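Glyoxalase family protein (Listeria monocytogenes, PDB 2P7O) catalyses the hydration of the antibiotic fosfomycin, a manganese-dependent reaction that makes Listeria resistant to the drug. Local coordinates at residues Glu81-Ile86 with Arg105-Tyr110; Leu116-Leu119 with Glu125-Leu128. One frame throughout, in Å; residues are numbered along the deposited sequence.

Interactions 1 and 2 are both buried and share one mixed sheet, in which strands 106-110 and 116-120 are antiparallel neighbours, but they differ in what they join. Interaction 1 sets helix 79-89 against strand 106-110 and is almost wholly apolar, made of isoleucine methyls, one aromatic ring and a threonine oxygen, with no hydrogen bond across it. Interaction 2 joins strand 116-120 to the loop that follows it, and carboxylates, a manganese ion and a water replace the hydrocarbon contacts. The centres lie about 11 Å apart. I107 and F109 point to the helix, whereas S106 and Y108, between and beside them on strand 106-110, serve the metal-site loop.

Interaction 1: residues Glu81-Ile86 with Arg105-Tyr110; sequences EYTERI and RSIYFY
One face of the F109 ring is covered by CD1 of I86, whose methyl stands 3.4 Å from the ring centroid and 18° off the ring normal, a CH-pi contact somewhat displaced toward CE1 and CZ. At the ring's edge, in its plane, lies the backbone carbonyl carbon of I107, two residues back along the strand. The setting is the beta-alpha-beta-beta-beta module of the glyoxalase superfamily: helix 79-89 lies against its sheet, and the short axes of 81-86 and 106-110 run nearly parallel, 11° apart and 9.8 Å at closest approach. F109 holds CG between the backbone N and the carbonyl carbon (chi1 58°), which turns the ring up against the helix, and the I86 side chain crosses it at about a right angle. CG2 of I86 adds a second, looser touch, 3.9 Å from CG of the ring. F21, I25 and F26 of helix 15-26 also pack on F109, so two helices share this aromatic group.

Two residues earlier on the strand, I107 enters between the side chains of Y82 and T83. Its chain is extended beyond CG1, and CD1 does most of the touching, with the CB of Y82 3.8 Å away. The phenol of Y82 then swings away from strand 106-110 to L119 and I74, and its OH makes a weak hydrogen bond to the N of M1 in the second subunit. The polar end of T83 is satisfied within the helix by the carbonyl O of V79. To the strand the same hydroxyl offers a van der Waals contact, the T83 OG1 atom resting 3.4 Å from CD1 of I107 and 3.8 Å from its CG1.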
ATOM      1  N   GLU A  81      10.322 -19.603   9.758  1.00 22.61           N
ATOM      2  CA  GLU A  81      10.858 -19.869   8.422  1.00 23.12           C
ATOM      3  C   GLU A  81      10.974 -18.595   7.587  1.00 27.27           C
ATOM      4  O   GLU A  81      11.989 -18.349   6.905  1.00 25.48           O
ATOM      5  CB  GLU A  81       9.957 -20.891   7.690  1.00 29.08           C
ATOM      6  CG  GLU A  81      10.700 -21.744   6.661  1.00 36.49           C
ATOM      7  CD  GLU A  81      10.521 -21.154   5.272  1.00 41.18           C
ATOM      8  OE1 GLU A  81       9.372 -21.307   4.802  1.00 49.18           O
ATOM      9  OE2 GLU A  81      11.483 -20.501   4.792  1.00 52.39           O
ATOM     10  N   TYR A  82       9.921 -17.778   7.610  1.00 23.04           N
ATOM     11  CA  TYR A  82      10.009 -16.500   6.881  1.00 20.30           C
ATOM     12  C   TYR A  82      11.064 -15.614   7.517  1.00 17.94           C
ATOM     13  O   TYR A  82      11.735 -14.840   6.851  1.00 20.21           O
ATOM     14  CB  TYR A  82       8.633 -15.795   6.842  1.00 19.10           C
ATOM     15  CG  TYR A  82       7.756 -16.270   5.701  1.00 17.57           C
ATOM     16  CD1 TYR A  82       6.710 -17.163   5.892  1.00 19.68           C
ATOM     17  CD2 TYR A  82       7.887 -15.784   4.402  1.00 17.73           C
ATOM     18  CE1 TYR A  82       5.884 -17.594   4.881  1.00 20.22           C
ATOM     19  CE2 TYR A  82       7.086 -16.205   3.380  1.00 21.24           C
ATOM     20  CZ  TYR A  82       6.075 -17.104   3.611  1.00 20.75           C
ATOM     21  OH  TYR A  82       5.266 -17.537   2.559  1.00 23.28           O
ATOM     22  N   THR A  83      11.155 -15.678   8.860  1.00 19.06           N
ATOM     23  CA  THR A  83      12.175 -14.856   9.501  1.00 23.10           C
ATOM     24  C   THR A  83      13.559 -15.184   8.946  1.00 21.72           C
ATOM     25  O   THR A  83      14.408 -14.300   8.715  1.00 24.45           O
ATOM     26  CB  THR A  83      12.147 -15.011  11.024  1.00 22.05           C
ATOM     27  OG1 THR A  83      10.887 -14.483  11.514  1.00 21.96           O
ATOM     28  CG2 THR A  83      13.251 -14.201  11.693  1.00 32.57           C
ATOM     29  N   GLU A  84      13.741 -16.465   8.686  1.00 22.84           N
ATOM     30  CA  GLU A  84      15.049 -16.872   8.133  1.00 26.97           C
ATOM     31  C   GLU A  84      15.227 -16.362   6.704  1.00 26.87           C
ATOM     32  O   GLU A  84      16.322 -16.041   6.212  1.00 23.94           O
ATOM     33  CB  GLU A  84      15.049 -18.412   8.038  1.00 30.50           C
ATOM     34  CG  GLU A  84      14.858 -19.094   9.386  1.00 38.01           C
ATOM     35  CD  GLU A  84      16.180 -19.435  10.036  1.00 45.34           C
ATOM     36  OE1 GLU A  84      16.965 -20.186   9.412  1.00 61.79           O
ATOM     37  OE2 GLU A  84      16.416 -18.980  11.185  1.00 69.21           O
ATOM     38  N   ARG A  85      14.122 -16.529   5.954  1.00 23.06           N
ATOM     39  CA  ARG A  85      14.227 -16.138   4.543  1.00 24.39           C
ATOM     40  C   ARG A  85      14.601 -14.671   4.482  1.00 22.93           C
ATOM     41  O   ARG A  85      15.363 -14.295   3.572  1.00 27.08           O
ATOM     42  CB  ARG A  85      12.958 -16.533   3.830  1.00 27.17           C
ATOM     43  CG  ARG A  85      12.943 -18.017   3.419  1.00 29.74           C
ATOM     44  CD  ARG A  85      11.939 -18.068   2.271  1.00 35.87           C
ATOM     45  NE  ARG A  85      10.593 -18.354   2.738  1.00 31.96           N
ATOM     46  CZ  ARG A  85       9.741 -18.935   1.874  1.00 33.60           C
ATOM     47  NH1 ARG A  85      10.241 -19.192   0.668  1.00 49.83           N
ATOM     48  NH2 ARG A  85       8.532 -19.271   2.226  1.00 36.92           N
ATOM     49  N   ILE A  86      14.101 -13.840   5.411  1.00 20.43           N
ATOM     50  CA  ILE A  86      14.389 -12.406   5.355  1.00 21.58           C
ATOM     51  C   ILE A  86      15.798 -12.087   5.794  1.00 21.60           C
ATOM     52  O   ILE A  86      16.490 -11.252   5.199  1.00 34.85           O
ATOM     53  CB  ILE A  86      13.410 -11.699   6.339  1.00 23.94           C
ATOM     54  CG1 ILE A  86      11.994 -12.160   6.026  1.00 31.20           C
ATOM     55  CG2 ILE A  86      13.623 -10.200   6.205  1.00 22.85           C
ATOM     56  CD1 ILE A  86      11.334 -11.255   5.035  1.00 45.16           C
ATOM     57  N   ARG A 105       2.071 -13.269  16.101  1.00 21.04           N
ATOM     58  CA  ARG A 105       3.375 -12.752  15.689  1.00 20.85           C
ATOM     59  C   ARG A 105       3.308 -12.077  14.327  1.00 19.16           C
ATOM     60  O   ARG A 105       2.560 -12.447  13.434  1.00 21.76           O
ATOM     61  CB  ARG A 105       4.323 -13.974  15.594  1.00 21.70           C
ATOM     62  CG  ARG A 105       4.325 -14.770  16.920  1.00 23.31           C
ATOM     63  CD  ARG A 105       5.157 -16.040  16.704  1.00 20.83           C
ATOM     64  NE  ARG A 105       6.588 -15.664  16.597  1.00 19.02           N
ATOM     65  CZ  ARG A 105       7.548 -16.515  16.303  1.00 21.90           C
ATOM     66  NH1 ARG A 105       7.232 -17.774  15.981  1.00 23.68           N
ATOM     67  NH2 ARG A 105       8.813 -16.065  16.254  1.00 26.96           N
ATOM     68  N   SER A 106       4.062 -10.986  14.256  1.00 23.22           N
ATOM     69  CA  SER A 106       4.380 -10.279  13.030  1.00 19.95           C
ATOM     70  C   SER A 106       5.902 -10.130  12.912  1.00 17.33           C
ATOM     71  O   SER A 106       6.636  -9.972  13.908  1.00 21.06           O
ATOM     72  CB  SER A 106       3.666  -8.910  13.031  1.00 20.55           C
ATOM     73  OG  SER A 106       2.283  -9.108  12.775  1.00 18.87           O
ATOM     74  N   ILE A 107       6.286 -10.112  11.635  1.00 18.68           N
ATOM     75  CA  ILE A 107       7.617  -9.715  11.228  1.00 20.74           C
ATOM     76  C   ILE A 107       7.581  -8.415  10.413  1.00 17.31           C
ATOM     77  O   ILE A 107       6.885  -8.267   9.407  1.00 23.43           O
ATOM     78  CB  ILE A 107       8.233 -10.793  10.327  1.00 21.94           C
ATOM     79  CG1 ILE A 107       7.926 -12.221  10.799  1.00 23.53           C
ATOM     80  CG2 ILE A 107       9.706 -10.539  10.156  1.00 22.99           C
ATOM     81  CD1 ILE A 107       8.285 -13.255   9.711  1.00 22.08           C
ATOM     82  N   TYR A 108       8.332  -7.436  10.898  1.00 18.79           N
ATOM     83  CA  TYR A 108       8.399  -6.143  10.236  1.00 19.46           C
ATOM     84  C   TYR A 108       9.802  -5.954   9.695  1.00 18.41           C
ATOM     85  O   TYR A 108      10.764  -6.177  10.448  1.00 21.66           O
ATOM     86  CB  TYR A 108       8.155  -5.074  11.308  1.00 20.23           C
ATOM     87  CG  TYR A 108       6.714  -4.866  11.687  1.00 18.92           C
ATOM     88  CD1 TYR A 108       6.177  -5.494  12.792  1.00 21.67           C
ATOM     89  CD2 TYR A 108       5.903  -4.003  10.960  1.00 17.08           C
ATOM     90  CE1 TYR A 108       4.859  -5.310  13.164  1.00 27.24           C
ATOM     91  CE2 TYR A 108       4.580  -3.793  11.353  1.00 19.04           C
ATOM     92  CZ  TYR A 108       4.069  -4.440  12.468  1.00 22.55           C
ATOM     93  OH  TYR A 108       2.740  -4.228  12.835  1.00 28.91           O
ATOM     94  N   PHE A 109       9.889  -5.592   8.423  1.00 19.66           N
ATOM     95  CA  PHE A 109      11.176  -5.539   7.745  1.00 21.81           C
ATOM     96  C   PHE A 109      11.080  -4.608   6.543  1.00 21.48           C
ATOM     97  O   PHE A 109       9.992  -4.235   6.064  1.00 21.67           O
ATOM     98  CB  PHE A 109      11.635  -6.949   7.307  1.00 19.64           C
ATOM     99  CG  PHE A 109      10.627  -7.636   6.385  1.00 18.02           C
ATOM    100  CD1 PHE A 109      10.813  -7.783   5.023  1.00 16.27           C
ATOM    101  CD2 PHE A 109       9.482  -8.158   6.938  1.00 17.17           C
ATOM    102  CE1 PHE A 109       9.878  -8.412   4.216  1.00 17.91           C
ATOM    103  CE2 PHE A 109       8.533  -8.830   6.185  1.00 17.69           C
ATOM    104  CZ  PHE A 109       8.749  -8.983   4.836  1.00 19.91           C
ATOM    105  N   TYR A 110      12.194  -4.089   6.058  1.00 22.60           N
ATOM    106  CA  TYR A 110      12.147  -3.117   4.962  1.00 20.40           C
ATOM    107  C   TYR A 110      12.618  -3.773   3.677  1.00 21.74           C
ATOM    108  O   TYR A 110      13.211  -4.844   3.786  1.00 22.40           O
ATOM    109  CB  TYR A 110      13.162  -1.953   5.212  1.00 22.23           C
ATOM    110  CG  TYR A 110      12.786  -1.208   6.466  1.00 23.63           C
ATOM    111  CD1 TYR A 110      13.180  -1.748   7.703  1.00 24.64           C
ATOM    112  CD2 TYR A 110      11.998  -0.061   6.424  1.00 23.56           C
ATOM    113  CE1 TYR A 110      12.831  -1.092   8.871  1.00 28.21           C
ATOM    114  CE2 TYR A 110      11.643   0.576   7.629  1.00 25.17           C
ATOM    115  CZ  TYR A 110      12.048   0.042   8.815  1.00 25.03           C
ATOM    116  OH  TYR A 110      11.731   0.673   9.994  1.00 27.74           O
TER

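Interaction 2: residues Leu116-Leu119 with Glu125-Leu128; sequences LFEL and EERL. With MN (manganese (II) ion), chain C.
E118 is the residue of 116-119 that meets the loop, and it does so chiefly through a shared manganese ion. A fully extended side chain (chi1 174°) carries the E118 carboxylate straight out of the strand. E118 OE1 binds the manganese at 2.1 Å, as does E126 OE1 of the bent E126 chain; the two oxygens stay 4.2 Å apart and the carboxylate planes are turned 69° against each other. A bound water, 2.2 Å from the manganese, donates to E118 OE2 at 2.6 Å and to the E125 carbonyl O, and accepts from R127 N. S106 OG also bonds E118 OE2 and R127 NH1. The E126 carboxylate is steadied by Y108 OH and L128 N on OE2 and by T9 OG1 of the second subunit on OE1, while R127 grips E125 OE2 side-on through NE and NH2, NE at 2.8 Å. H69 and, from the second subunit, H7 complete the coordination, giving the subunit-bridging His-His-Glu metal site of fosfomycin resistance proteins, here joined by E126 from the loop.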
ATOM      1  N   LEU A 116       8.410  -0.127   4.369  1.00 17.99           N
ATOM      2  CA  LEU A 116       8.106  -1.079   5.439  1.00 16.89           C
ATOM      3  C   LEU A 116       7.067  -2.117   5.009  1.00 17.35           C
ATOM      4  O   LEU A 116       6.030  -1.819   4.412  1.00 15.99           O
ATOM      5  CB  LEU A 116       7.607  -0.275   6.628  1.00 17.95           C
ATOM      6  CG  LEU A 116       7.403  -1.119   7.902  1.00 18.53           C
ATOM      7  CD1 LEU A 116       8.708  -1.770   8.360  1.00 16.98           C
ATOM      8  CD2 LEU A 116       6.891  -0.165   8.962  1.00 19.02           C
ATOM      9  N   PHE A 117       7.413  -3.375   5.317  1.00 16.72           N
ATOM     10  CA  PHE A 117       6.507  -4.484   5.021  1.00 17.06           C
ATOM     11  C   PHE A 117       6.331  -5.278   6.311  1.00 16.20           C
ATOM     12  O   PHE A 117       7.131  -5.201   7.255  1.00 18.51           O
ATOM     13  CB  PHE A 117       7.172  -5.464   4.039  1.00 17.42           C
ATOM     14  CG  PHE A 117       7.101  -4.971   2.595  1.00 15.83           C
ATOM     15  CD1 PHE A 117       8.187  -4.338   1.997  1.00 17.02           C
ATOM     16  CD2 PHE A 117       5.950  -5.129   1.844  1.00 17.57           C
ATOM     17  CE1 PHE A 117       8.144  -3.872   0.679  1.00 16.19           C
ATOM     18  CE2 PHE A 117       5.863  -4.683   0.528  1.00 16.65           C
ATOM     19  CZ  PHE A 117       6.981  -4.075  -0.064  1.00 17.19           C
ATOM     20  N   GLU A 118       5.252  -6.027   6.358  1.00 17.13           N
ATOM     21  CA  GLU A 118       4.940  -6.855   7.509  1.00 16.48           C
ATOM     22  C   GLU A 118       4.416  -8.195   6.983  1.00 17.28           C
ATOM     23  O   GLU A 118       3.603  -8.254   6.073  1.00 16.92           O
ATOM     24  CB  GLU A 118       3.923  -6.142   8.398  1.00 17.42           C
ATOM     25  CG  GLU A 118       3.385  -6.933   9.586  1.00 18.85           C
ATOM     26  CD  GLU A 118       2.289  -6.251  10.380  1.00 17.82           C
ATOM     27  OE1 GLU A 118       1.804  -5.175   9.921  1.00 15.21           O
ATOM     28  OE2 GLU A 118       1.912  -6.797  11.452  1.00 17.51           O
ATOM     29  N   LEU A 119       4.890  -9.273   7.609  1.00 17.34           N
ATOM     30  CA  LEU A 119       4.218 -10.570   7.535  1.00 17.48           C
ATOM     31  C   LEU A 119       3.482 -10.834   8.854  1.00 16.14           C
ATOM     32  O   LEU A 119       4.072 -10.784   9.942  1.00 19.91           O
ATOM     33  CB  LEU A 119       5.334 -11.609   7.289  1.00 17.74           C
ATOM     34  CG  LEU A 119       5.920 -11.472   5.870  1.00 17.49           C
ATOM     35  CD1 LEU A 119       7.035 -12.507   5.731  1.00 20.06           C
ATOM     36  CD2 LEU A 119       4.905 -11.638   4.757  1.00 18.64           C
ATOM     37  N   GLU A 125      -4.749  -6.977  13.832  1.00 19.32           N
ATOM     38  CA  GLU A 125      -4.573  -5.781  14.662  1.00 17.93           C
ATOM     39  C   GLU A 125      -3.301  -5.103  14.137  1.00 16.70           C
ATOM     40  O   GLU A 125      -2.520  -5.782  13.443  1.00 17.58           O
ATOM     41  CB  GLU A 125      -4.406  -6.241  16.124  1.00 19.52           C
ATOM     42  CG  GLU A 125      -3.210  -7.190  16.205  1.00 18.07           C
ATOM     43  CD  GLU A 125      -3.175  -7.938  17.543  1.00 20.24           C
ATOM     44  OE1 GLU A 125      -3.948  -7.555  18.457  1.00 32.22           O
ATOM     45  OE2 GLU A 125      -2.424  -8.941  17.640  1.00 25.03           O
ATOM     46  N   GLU A 126      -3.083  -3.837  14.526  1.00 15.94           N
ATOM     47  CA  GLU A 126      -1.820  -3.204  14.147  1.00 17.16           C
ATOM     48  C   GLU A 126      -0.869  -3.378  15.331  1.00 20.62           C
ATOM     49  O   GLU A 126      -1.211  -3.036  16.464  1.00 22.44           O
ATOM     50  CB  GLU A 126      -2.149  -1.726  13.910  1.00 16.18           C
ATOM     51  CG  GLU A 126      -0.948  -0.879  13.496  1.00 17.72           C
ATOM     52  CD  GLU A 126      -0.056  -1.667  12.533  1.00 17.00           C
ATOM     53  OE1 GLU A 126      -0.569  -2.108  11.507  1.00 16.46           O
ATOM     54  OE2 GLU A 126       1.177  -1.838  12.784  1.00 19.78           O
ATOM     55  N   ARG A 127       0.328  -3.829  15.020  1.00 19.64           N
ATOM     56  CA  ARG A 127       1.277  -4.233  16.053  1.00 20.34           C
ATOM     57  C   ARG A 127       2.474  -3.308  16.212  1.00 22.21           C
ATOM     58  O   ARG A 127       3.423  -3.612  16.929  1.00 24.36           O
ATOM     59  CB  ARG A 127       1.630  -5.697  15.745  1.00 18.26           C
ATOM     60  CG  ARG A 127       0.370  -6.572  15.833  1.00 16.82           C
ATOM     61  CD  ARG A 127       0.710  -8.040  15.503  1.00 21.03           C
ATOM     62  NE  ARG A 127      -0.397  -8.967  15.670  1.00 20.96           N
ATOM     63  CZ  ARG A 127      -0.457 -10.161  15.066  1.00 17.19           C
ATOM     64  NH1 ARG A 127       0.524 -10.591  14.256  1.00 18.87           N
ATOM     65  NH2 ARG A 127      -1.514 -10.947  15.343  1.00 19.68           N
ATOM     66  N   LEU A 128       2.483  -2.137  15.588  1.00 23.25           N
ATOM     67  CA  LEU A 128       3.616  -1.210  15.690  1.00 25.59           C
ATOM     68  C   LEU A 128       3.950  -0.878  17.145  1.00 24.72           C
ATOM     69  O   LEU A 128       5.126  -0.635  17.450  1.00 23.80           O
ATOM     70  CB  LEU A 128       3.390   0.144  14.993  1.00 32.22           C
ATOM     71  CG  LEU A 128       4.407   1.256  15.258  1.00 37.90           C
ATOM     72  CD1 LEU A 128       5.588   1.156  14.300  1.00 57.53           C
ATOM     73  CD2 LEU A 128       3.858   2.683  15.179  1.00 42.44           C
TER
HETATM   74 MN    MN C6000       0.399  -3.695  10.605  1.00 18.49          MN
HETATM   75  O   HOH W   1       0.172  -5.065  12.302  1.00 15.82           O